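Local coordinates for protein coronin (Toxoplasma gondii, PDB 4OZU) that probably binds actin filaments and contributes to parasite invasion and egress, the chain here being its WD40 beta-propeller domain, at residues Y24-K32 against K337-Q345; A40-A48 against V57-D65. One frame throughout, in Å; residues are numbered along the deposited sequence.

Contact 1: Y24-K32 against K337-Q345; sequences YSDLRLSTK and KQENGNVLQ
Tyr24 and Leu344 form a single antiparallel, hydrogen-bonded bridge. Tyr24 N donates to Leu344 O at 3.1 Å, and Leu344 N donates to Tyr24 O at 2.8 Å. Beyond this bridge the 24-32 segment is loop, but it still follows the 340-342 turn. Leu27 N reaches Asn342 O at 3.1 Å. Leu29 N reaches Gly341 O at 2.7 Å, in a nearly straight bond.

Leu344 is the apolar centre. Its CB lies against CD1 of Tyr24, and its carbonyl O sits at the edge of that ring, in the ring plane. Leu27 crosses Leu344 at about a right angle, with Leu27 CD1 3.8 Å from Leu344 CG. Leu29 CD1 meets the CD2 branch of Leu344 at 3.7 Å.

Gln338 runs past Leu29 in the opposite direction. Its extended chain, with CG anti to the backbone N (chi1 177°), carries the amide to the loop. There Gln338 NE2 donates to Ser30 O at 2.8 Å and to Asn340 O at 2.9 Å. Both acceptors lie in its amide plane, although the donor stands above the carbonyl plane of Ser30. Asn316 holds the OE1 end.

The amide is thus fixed in rotation, with each of its N-H groups used. Backbone bonds and leucine packing together join the N-terminal strand to C-terminal strands of one blade, the Velcro closure familiar from WD40 propellers.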
loop_
_atom_site.group_PDB
_atom_site.type_symbol
_atom_site.label_atom_id
_atom_site.label_comp_id
_atom_site.label_asym_id
_atom_site.label_seq_id
_atom_site.Cartn_x
_atom_site.Cartn_y
_atom_site.Cartn_z
ATOM N N TYR A 24 -9.625 -13.416 -12.146
ATOM C CA TYR A 24 -8.860 -14.532 -11.617
ATOM C C TYR A 24 -9.855 -15.323 -10.780
ATOM O O TYR A 24 -10.319 -14.832 -9.755
ATOM C CB TYR A 24 -7.661 -14.066 -10.783
ATOM C CG TYR A 24 -6.814 -13.007 -11.458
ATOM C CD1 TYR A 24 -7.164 -11.662 -11.395
ATOM C CD2 TYR A 24 -5.661 -13.352 -12.157
ATOM C CE1 TYR A 24 -6.393 -10.690 -12.010
ATOM C CE2 TYR A 24 -4.884 -12.392 -12.777
ATOM C CZ TYR A 24 -5.254 -11.061 -12.698
ATOM O OH TYR A 24 -4.485 -10.112 -13.318
ATOM N N SER A 25 -10.211 -16.526 -11.223
ATOM C CA SER A 25 -11.288 -17.274 -10.577
ATOM C C SER A 25 -10.877 -18.693 -10.182
ATOM O O SER A 25 -9.784 -19.157 -10.514
ATOM C CB SER A 25 -12.517 -17.320 -11.493
ATOM O OG SER A 25 -12.254 -18.041 -12.682
ATOM N N ASP A 26 -11.775 -19.360 -9.461
ATOM C CA ASP A 26 -11.532 -20.686 -8.901
ATOM C C ASP A 26 -10.322 -20.687 -7.974
ATOM O O ASP A 26 -9.556 -21.652 -7.898
ATOM C CB ASP A 26 -11.373 -21.715 -10.021
ATOM C CG ASP A 26 -12.704 -22.293 -10.460
ATOM O OD1 ASP A 26 -13.436 -22.826 -9.598
ATOM O OD2 ASP A 26 -13.032 -22.196 -11.657
ATOM N N LEU A 27 -10.170 -19.589 -7.249
ATOM C CA LEU A 27 -9.135 -19.481 -6.238
ATOM C C LEU A 27 -9.676 -19.960 -4.896
ATOM O O LEU A 27 -10.877 -20.142 -4.740
ATOM C CB LEU A 27 -8.645 -18.039 -6.129
ATOM C CG LEU A 27 -8.182 -17.379 -7.433
ATOM C CD1 LEU A 27 -7.795 -15.926 -7.165
ATOM C CD2 LEU A 27 -7.023 -18.145 -8.053
ATOM N N ARG A 28 -8.774 -20.164 -3.940
ATOM C CA ARG A 28 -9.129 -20.507 -2.565
ATOM C C ARG A 28 -8.493 -19.489 -1.627
ATOM O O ARG A 28 -7.418 -19.726 -1.076
ATOM C CB ARG A 28 -8.657 -21.920 -2.217
ATOM C CG ARG A 28 -9.519 -23.036 -2.796
ATOM C CD ARG A 28 -10.738 -23.318 -1.927
ATOM N NE ARG A 28 -10.371 -23.622 -0.543
ATOM C CZ ARG A 28 -10.057 -24.834 -0.085
ATOM N NH1 ARG A 28 -10.058 -25.889 -0.893
ATOM N NH2 ARG A 28 -9.739 -24.991 1.193
ATOM N N LEU A 29 -9.159 -18.353 -1.455
ATOM C CA LEU A 29 -8.565 -17.211 -0.765
ATOM C C LEU A 29 -9.017 -17.087 0.684
ATOM O O LEU A 29 -10.138 -17.451 1.037
ATOM C CB LEU A 29 -8.904 -15.925 -1.509
ATOM C CG LEU A 29 -8.427 -15.889 -2.961
ATOM C CD1 LEU A 29 -8.977 -14.666 -3.669
ATOM C CD2 LEU A 29 -6.907 -15.908 -3.012
ATOM N N SER A 30 -8.126 -16.558 1.514
ATOM C CA SER A 30 -8.442 -16.277 2.904
ATOM C C SER A 30 -9.421 -15.116 3.013
ATOM O O SER A 30 -9.391 -14.186 2.202
ATOM C CB SER A 30 -7.170 -15.957 3.684
ATOM O OG SER A 30 -7.474 -15.399 4.949
ATOM N N THR A 31 -10.283 -15.181 4.023
ATOM C CA THR A 31 -11.193 -14.089 4.342
ATOM C C THR A 31 -11.027 -13.677 5.807
ATOM O O THR A 31 -11.909 -13.045 6.390
ATOM C CB THR A 31 -12.655 -14.481 4.071
ATOM O OG1 THR A 31 -12.975 -15.674 4.798
ATOM C CG2 THR A 31 -12.872 -14.726 2.586
ATOM N N LYS A 32 -9.886 -14.034 6.389
ATOM C CA LYS A 32 -9.566 -13.663 7.765
ATOM C C LYS A 32 -9.385 -12.155 7.902
ATOM O O LYS A 32 -8.961 -11.484 6.961
ATOM C CB LYS A 32 -8.298 -14.380 8.230
ATOM C CG LYS A 32 -8.466 -15.875 8.420
ATOM C CD LYS A 32 -7.165 -16.531 8.856
ATOM C CE LYS A 32 -7.393 -17.953 9.346
ATOM N NZ LYS A 32 -6.175 -18.533 9.980
ATOM N N LYS A 337 -9.683 -6.574 -6.567
ATOM C CA LYS A 337 -10.693 -6.685 -5.522
ATOM C C LYS A 337 -11.040 -8.147 -5.252
ATOM O O LYS A 337 -11.566 -8.806 -6.128
ATOM C CB LYS A 337 -11.951 -5.919 -5.953
ATOM C CG LYS A 337 -13.131 -6.016 -5.001
ATOM C CD LYS A 337 -14.411 -5.573 -5.694
ATOM C CE LYS A 337 -15.637 -5.867 -4.844
ATOM N NZ LYS A 337 -16.857 -5.993 -5.688
ATOM N N GLN A 338 -10.757 -8.661 -4.057
ATOM C CA GLN A 338 -11.207 -10.014 -3.715
ATOM C C GLN A 338 -12.702 -10.009 -3.447
ATOM O O GLN A 338 -13.196 -9.230 -2.623
ATOM C CB GLN A 338 -10.470 -10.569 -2.493
ATOM C CG GLN A 338 -10.943 -11.953 -2.051
ATOM C CD GLN A 338 -10.100 -12.512 -0.915
ATOM O OE1 GLN A 338 -8.935 -12.134 -0.747
ATOM N NE2 GLN A 338 -10.686 -13.407 -0.122
ATOM N N GLU A 339 -13.413 -10.879 -4.156
ATOM C CA GLU A 339 -14.832 -11.094 -3.937
ATOM C C GLU A 339 -15.021 -12.488 -3.357
ATOM O O GLU A 339 -14.584 -13.474 -3.945
ATOM C CB GLU A 339 -15.609 -10.923 -5.242
ATOM C CG GLU A 339 -15.503 -9.518 -5.806
ATOM C CD GLU A 339 -16.372 -9.301 -7.028
ATOM O OE1 GLU A 339 -16.643 -10.284 -7.749
ATOM O OE2 GLU A 339 -16.782 -8.145 -7.266
ATOM N N ASN A 340 -15.664 -12.550 -2.193
ATOM C CA ASN A 340 -15.812 -13.785 -1.432
ATOM C C ASN A 340 -14.454 -14.448 -1.209
ATOM O O ASN A 340 -13.500 -13.769 -0.834
ATOM C CB ASN A 340 -16.790 -14.713 -2.142
ATOM C CG ASN A 340 -18.117 -14.040 -2.407
ATOM O OD1 ASN A 340 -18.824 -13.659 -1.472
ATOM N ND2 ASN A 340 -18.455 -13.868 -3.679
ATOM N N GLY A 341 -14.358 -15.754 -1.441
ATOM C CA GLY A 341 -13.111 -16.470 -1.230
ATOM C C GLY A 341 -12.552 -17.125 -2.482
ATOM O O GLY A 341 -11.630 -17.939 -2.386
ATOM N N ASN A 342 -13.092 -16.777 -3.650
ATOM C CA ASN A 342 -12.752 -17.497 -4.876
ATOM C C ASN A 342 -12.470 -16.639 -6.111
ATOM O O ASN A 342 -12.074 -17.174 -7.143
ATOM C CB ASN A 342 -13.875 -18.487 -5.206
ATOM C CG ASN A 342 -15.207 -17.805 -5.481
ATOM O OD1 ASN A 342 -15.384 -16.615 -5.216
ATOM N ND2 ASN A 342 -16.160 -18.571 -6.002
ATOM N N VAL A 343 -12.645 -15.325 -6.004
ATOM C CA VAL A 343 -12.443 -14.429 -7.144
ATOM C C VAL A 343 -11.571 -13.210 -6.816
ATOM O O VAL A 343 -11.705 -12.608 -5.747
ATOM C CB VAL A 343 -13.802 -13.925 -7.686
ATOM C CG1 VAL A 343 -13.620 -12.743 -8.645
ATOM C CG2 VAL A 343 -14.563 -15.061 -8.371
ATOM N N LEU A 344 -10.678 -12.863 -7.742
ATOM C CA LEU A 344 -10.064 -11.541 -7.766
ATOM C C LEU A 344 -10.611 -10.797 -8.981
ATOM O O LEU A 344 -10.502 -11.266 -10.122
ATOM C CB LEU A 344 -8.529 -11.612 -7.809
ATOM C CG LEU A 344 -7.796 -12.194 -6.595
ATOM C CD1 LEU A 344 -6.290 -12.182 -6.829
ATOM C CD2 LEU A 344 -8.122 -11.431 -5.323
ATOM N N GLN A 345 -11.212 -9.643 -8.718
ATOM C CA GLN A 345 -11.891 -8.856 -9.742
ATOM C C GLN A 345 -11.108 -7.581 -10.044
ATOM O O GLN A 345 -11.034 -6.687 -9.207
ATOM C CB GLN A 345 -13.309 -8.510 -9.273
ATOM C CG GLN A 345 -14.072 -7.557 -10.175
ATOM C CD GLN A 345 -14.326 -8.143 -11.543
ATOM O OE1 GLN A 345 -15.100 -9.088 -11.686
ATOM N NE2 GLN A 345 -13.663 -7.599 -12.557
#

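Contact 2: A40-A48 against V57-D65; sequences AANTEYIAA and VLGILRLAD. With ACT (acetate ion), chain C.
Arg62 lies alongside Glu44, the two side chains pointing the same way. The guanidinium grips one oxygen side-on: Arg62 NE is 3.2 Å and Arg62 NH2 3.1 Å from Glu44 OE2. This oxygen lies in the guanidinium plane, but both nitrogens meet it from the same face of the carboxylate, and the two planes are 63° apart. Arg62 NH1 also bonds Asp65 OD2 at 3.0 Å, so one arginine links two acids. Glu44 CG, anti to the backbone N (chi1 -179°), lies 3.4 Å above the plane of the Tyr45 ring, over its centre. The bend at chi2 (82°) then turns the carboxylate to Arg62. The edge of that ring faces Leu61 O.

Behind this network the strands pair as an antiparallel hairpin. Ile46 with Leu61 and Ala48 with Gly59 are hydrogen-bonded pairs, each with two backbone bonds. Ala47 and Ile60 are a non-hydrogen-bonded pair, and Ala47 CB is 3.8 Å from Ile60 CD1. Ile46 crosses Leu63 at about a right angle, their CD1 atoms 3.8 Å apart. Glu44 O takes Leu63 N at 2.8 Å and also a water that accepts from Ala64 N.

The 42-45 turn is held from within by Asn42 OD1, which accepts from Glu44 N and Tyr45 N, an Asx motif. An acetate, probably from the crystallisation liquor, accepts from Thr43 N.

The hairpin forms the middle of a propeller blade. Strand 40-41 pairs with strand 45-49, and strand 73-75 with strand 58-62. Phe87 of the next sheet packs on Tyr45, and Leu336 of strand 331-339 on Ile46.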
loop_
_atom_site.group_PDB
_atom_site.type_symbol
_atom_site.label_atom_id
_atom_site.label_comp_id
_atom_site.label_asym_id
_atom_site.label_seq_id
_atom_site.Cartn_x
_atom_site.Cartn_y
_atom_site.Cartn_z
ATOM N N ALA A 40 -1.311 -8.020 -2.397
ATOM C CA ALA A 40 -0.164 -7.278 -2.888
ATOM C C ALA A 40 0.067 -7.622 -4.353
ATOM O O ALA A 40 -0.287 -8.706 -4.811
ATOM C CB ALA A 40 1.071 -7.587 -2.070
ATOM N N ALA A 41 0.639 -6.681 -5.091
ATOM C CA ALA A 41 0.980 -6.923 -6.483
ATOM C C ALA A 41 2.173 -6.074 -6.877
ATOM O O ALA A 41 2.358 -4.974 -6.356
ATOM C CB ALA A 41 -0.217 -6.624 -7.392
ATOM N N ASN A 42 3.001 -6.597 -7.775
ATOM C CA ASN A 42 4.007 -5.776 -8.427
ATOM C C ASN A 42 3.740 -5.831 -9.931
ATOM O O ASN A 42 2.602 -6.063 -10.335
ATOM C CB ASN A 42 5.433 -6.210 -8.041
ATOM C CG ASN A 42 5.802 -7.619 -8.501
ATOM O OD1 ASN A 42 5.050 -8.300 -9.205
ATOM N ND2 ASN A 42 6.993 -8.050 -8.103
ATOM N N THR A 43 4.742 -5.599 -10.767
ATOM C CA THR A 43 4.475 -5.519 -12.198
ATOM C C THR A 43 4.239 -6.891 -12.821
ATOM O O THR A 43 3.790 -6.974 -13.960
ATOM C CB THR A 43 5.622 -4.829 -12.957
ATOM O OG1 THR A 43 6.848 -5.539 -12.743
ATOM C CG2 THR A 43 5.771 -3.388 -12.495
ATOM N N GLU A 44 4.520 -7.956 -12.069
ATOM C CA GLU A 44 4.485 -9.319 -12.606
ATOM C C GLU A 44 3.546 -10.243 -11.836
ATOM O O GLU A 44 2.872 -11.085 -12.439
ATOM C CB GLU A 44 5.897 -9.914 -12.596
ATOM C CG GLU A 44 6.024 -11.331 -13.148
ATOM C CD GLU A 44 6.094 -11.364 -14.659
ATOM O OE1 GLU A 44 5.900 -10.303 -15.291
ATOM O OE2 GLU A 44 6.353 -12.453 -15.216
ATOM N N TYR A 45 3.504 -10.088 -10.516
ATOM C CA TYR A 45 2.832 -11.053 -9.644
ATOM C C TYR A 45 1.744 -10.441 -8.776
ATOM O O TYR A 45 1.747 -9.246 -8.486
ATOM C CB TYR A 45 3.842 -11.744 -8.718
ATOM C CG TYR A 45 5.007 -12.378 -9.430
ATOM C CD1 TYR A 45 4.810 -13.418 -10.321
ATOM C CD2 TYR A 45 6.309 -11.951 -9.195
ATOM C CE1 TYR A 45 5.865 -14.001 -10.983
ATOM C CE2 TYR A 45 7.377 -12.534 -9.847
ATOM C CZ TYR A 45 7.144 -13.559 -10.745
ATOM O OH TYR A 45 8.184 -14.159 -11.412
ATOM N N ILE A 46 0.826 -11.300 -8.353
ATOM C CA ILE A 46 -0.164 -10.980 -7.339
ATOM C C ILE A 46 0.076 -11.908 -6.152
ATOM O O ILE A 46 0.260 -13.106 -6.345
ATOM C CB ILE A 46 -1.610 -11.184 -7.859
ATOM C CG1 ILE A 46 -1.882 -10.307 -9.086
ATOM C CG2 ILE A 46 -2.626 -10.899 -6.762
ATOM C CD1 ILE A 46 -3.124 -10.724 -9.861
ATOM N N ALA A 47 0.074 -11.363 -4.940
ATOM C CA ALA A 47 0.138 -12.182 -3.734
ATOM C C ALA A 47 -1.216 -12.148 -3.044
ATOM O O ALA A 47 -1.776 -11.075 -2.825
ATOM C CB ALA A 47 1.231 -11.688 -2.798
ATOM N N ALA A 48 -1.742 -13.319 -2.702
ATOM C CA ALA A 48 -3.011 -13.409 -1.987
ATOM C C ALA A 48 -2.964 -14.528 -0.944
ATOM O O ALA A 48 -2.747 -15.688 -1.296
ATOM C CB ALA A 48 -4.155 -13.642 -2.966
ATOM N N VAL A 57 -0.333 -19.354 4.246
ATOM C CA VAL A 57 0.195 -19.628 2.921
ATOM C C VAL A 57 -0.196 -18.497 2.011
ATOM O O VAL A 57 -1.330 -18.018 2.048
ATOM C CB VAL A 57 -0.330 -20.966 2.351
ATOM C CG1 VAL A 57 0.180 -21.192 0.928
ATOM C CG2 VAL A 57 0.095 -22.105 3.241
ATOM N N LEU A 58 0.766 -18.069 1.204
ATOM C CA LEU A 58 0.557 -17.049 0.199
ATOM C C LEU A 58 0.433 -17.710 -1.165
ATOM O O LEU A 58 1.288 -18.505 -1.552
ATOM C CB LEU A 58 1.723 -16.067 0.214
ATOM C CG LEU A 58 1.509 -14.621 -0.217
ATOM C CD1 LEU A 58 0.440 -13.932 0.616
ATOM C CD2 LEU A 58 2.836 -13.892 -0.098
ATOM N N GLY A 59 -0.647 -17.406 -1.877
ATOM C CA GLY A 59 -0.762 -17.785 -3.270
ATOM C C GLY A 59 -0.076 -16.728 -4.112
ATOM O O GLY A 59 -0.245 -15.534 -3.860
ATOM N N ILE A 60 0.713 -17.167 -5.090
ATOM C CA ILE A 60 1.399 -16.258 -6.000
ATOM C C ILE A 60 0.928 -16.509 -7.431
ATOM O O ILE A 60 1.175 -17.573 -8.009
ATOM C CB ILE A 60 2.942 -16.406 -5.908
ATOM C CG1 ILE A 60 3.434 -16.075 -4.497
ATOM C CG2 ILE A 60 3.639 -15.505 -6.925
ATOM C CD1 ILE A 60 3.197 -14.637 -4.063
ATOM N N LEU A 61 0.232 -15.516 -7.980
ATOM C CA LEU A 61 -0.315 -15.579 -9.331
ATOM C C LEU A 61 0.462 -14.645 -10.236
ATOM O O LEU A 61 1.002 -13.642 -9.772
ATOM C CB LEU A 61 -1.790 -15.173 -9.347
ATOM C CG LEU A 61 -2.836 -16.062 -8.675
ATOM C CD1 LEU A 61 -2.686 -16.080 -7.165
ATOM C CD2 LEU A 61 -4.220 -15.573 -9.066
ATOM N N ARG A 62 0.512 -14.957 -11.524
ATOM C CA ARG A 62 1.032 -14.001 -12.490
ATOM C C ARG A 62 -0.086 -13.053 -12.905
ATOM O O ARG A 62 -1.179 -13.486 -13.266
ATOM C CB ARG A 62 1.626 -14.711 -13.705
ATOM C CG ARG A 62 2.887 -15.503 -13.378
ATOM C CD ARG A 62 3.650 -15.935 -14.624
ATOM N NE ARG A 62 4.123 -14.787 -15.397
ATOM C CZ ARG A 62 3.584 -14.354 -16.537
ATOM N NH1 ARG A 62 2.540 -14.973 -17.081
ATOM N NH2 ARG A 62 4.101 -13.295 -17.146
ATOM N N LEU A 63 0.201 -11.755 -12.834
ATOM C CA LEU A 63 -0.755 -10.713 -13.190
ATOM C C LEU A 63 -1.336 -10.932 -14.589
ATOM O O LEU A 63 -2.526 -10.720 -14.819
ATOM C CB LEU A 63 -0.072 -9.343 -13.097
ATOM C CG LEU A 63 -0.906 -8.085 -13.309
ATOM C CD1 LEU A 63 -1.971 -7.951 -12.250
ATOM C CD2 LEU A 63 0.001 -6.868 -13.304
ATOM N N ALA A 64 -0.495 -11.390 -15.510
ATOM C CA ALA A 64 -0.893 -11.554 -16.901
ATOM C C ALA A 64 -1.792 -12.772 -17.128
ATOM O O ALA A 64 -2.563 -12.811 -18.091
ATOM C CB ALA A 64 0.341 -11.653 -17.779
ATOM N N ASP A 65 -1.694 -13.762 -16.249
ATOM C CA ASP A 65 -2.398 -15.026 -16.452
ATOM C C ASP A 65 -3.787 -14.995 -15.826
ATOM O O ASP A 65 -4.077 -15.722 -14.874
ATOM C CB ASP A 65 -1.580 -16.185 -15.879
ATOM C CG ASP A 65 -0.295 -16.433 -16.657
ATOM O OD1 ASP A 65 -0.228 -16.042 -17.845
ATOM O OD2 ASP A 65 0.645 -17.023 -16.080
HETATM C C ACT C . 8.774 -4.716 -10.092
HETATM O O ACT C . 9.221 -5.137 -11.180
HETATM O OXT ACT C . 7.534 -4.607 -10.015
HETATM C CH3 ACT C . 9.677 -4.355 -8.953
HETATM O O HOH W 1 2.399 -11.281 -15.151
#

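In the fold
Contact 1 closes a loop of the chain, and contact 2 lies nested inside it. Their centres are about 13 Å apart. The two belong to adjacent propeller sheets, whose side chains pack against each other here. Tyr24 OH probably hydrogen-bonds Leu63 O, at 2.5 Å, which would tie the hydroxyl end of the Tyr24 side chain to the turn just after strand 58-62. The same ring packs on the hairpin, with Tyr24 CZ 3.6 Å from Ile46 CD1. Further along, Leu29 CD2 lies 3.6 Å from Ala48 CB, and Leu344 CD1 lies 3.9 Å from Ile46 CG2. Ile46 therefore meets both segments of contact 1. The acetate at Thr43 belongs to contact 2 alone.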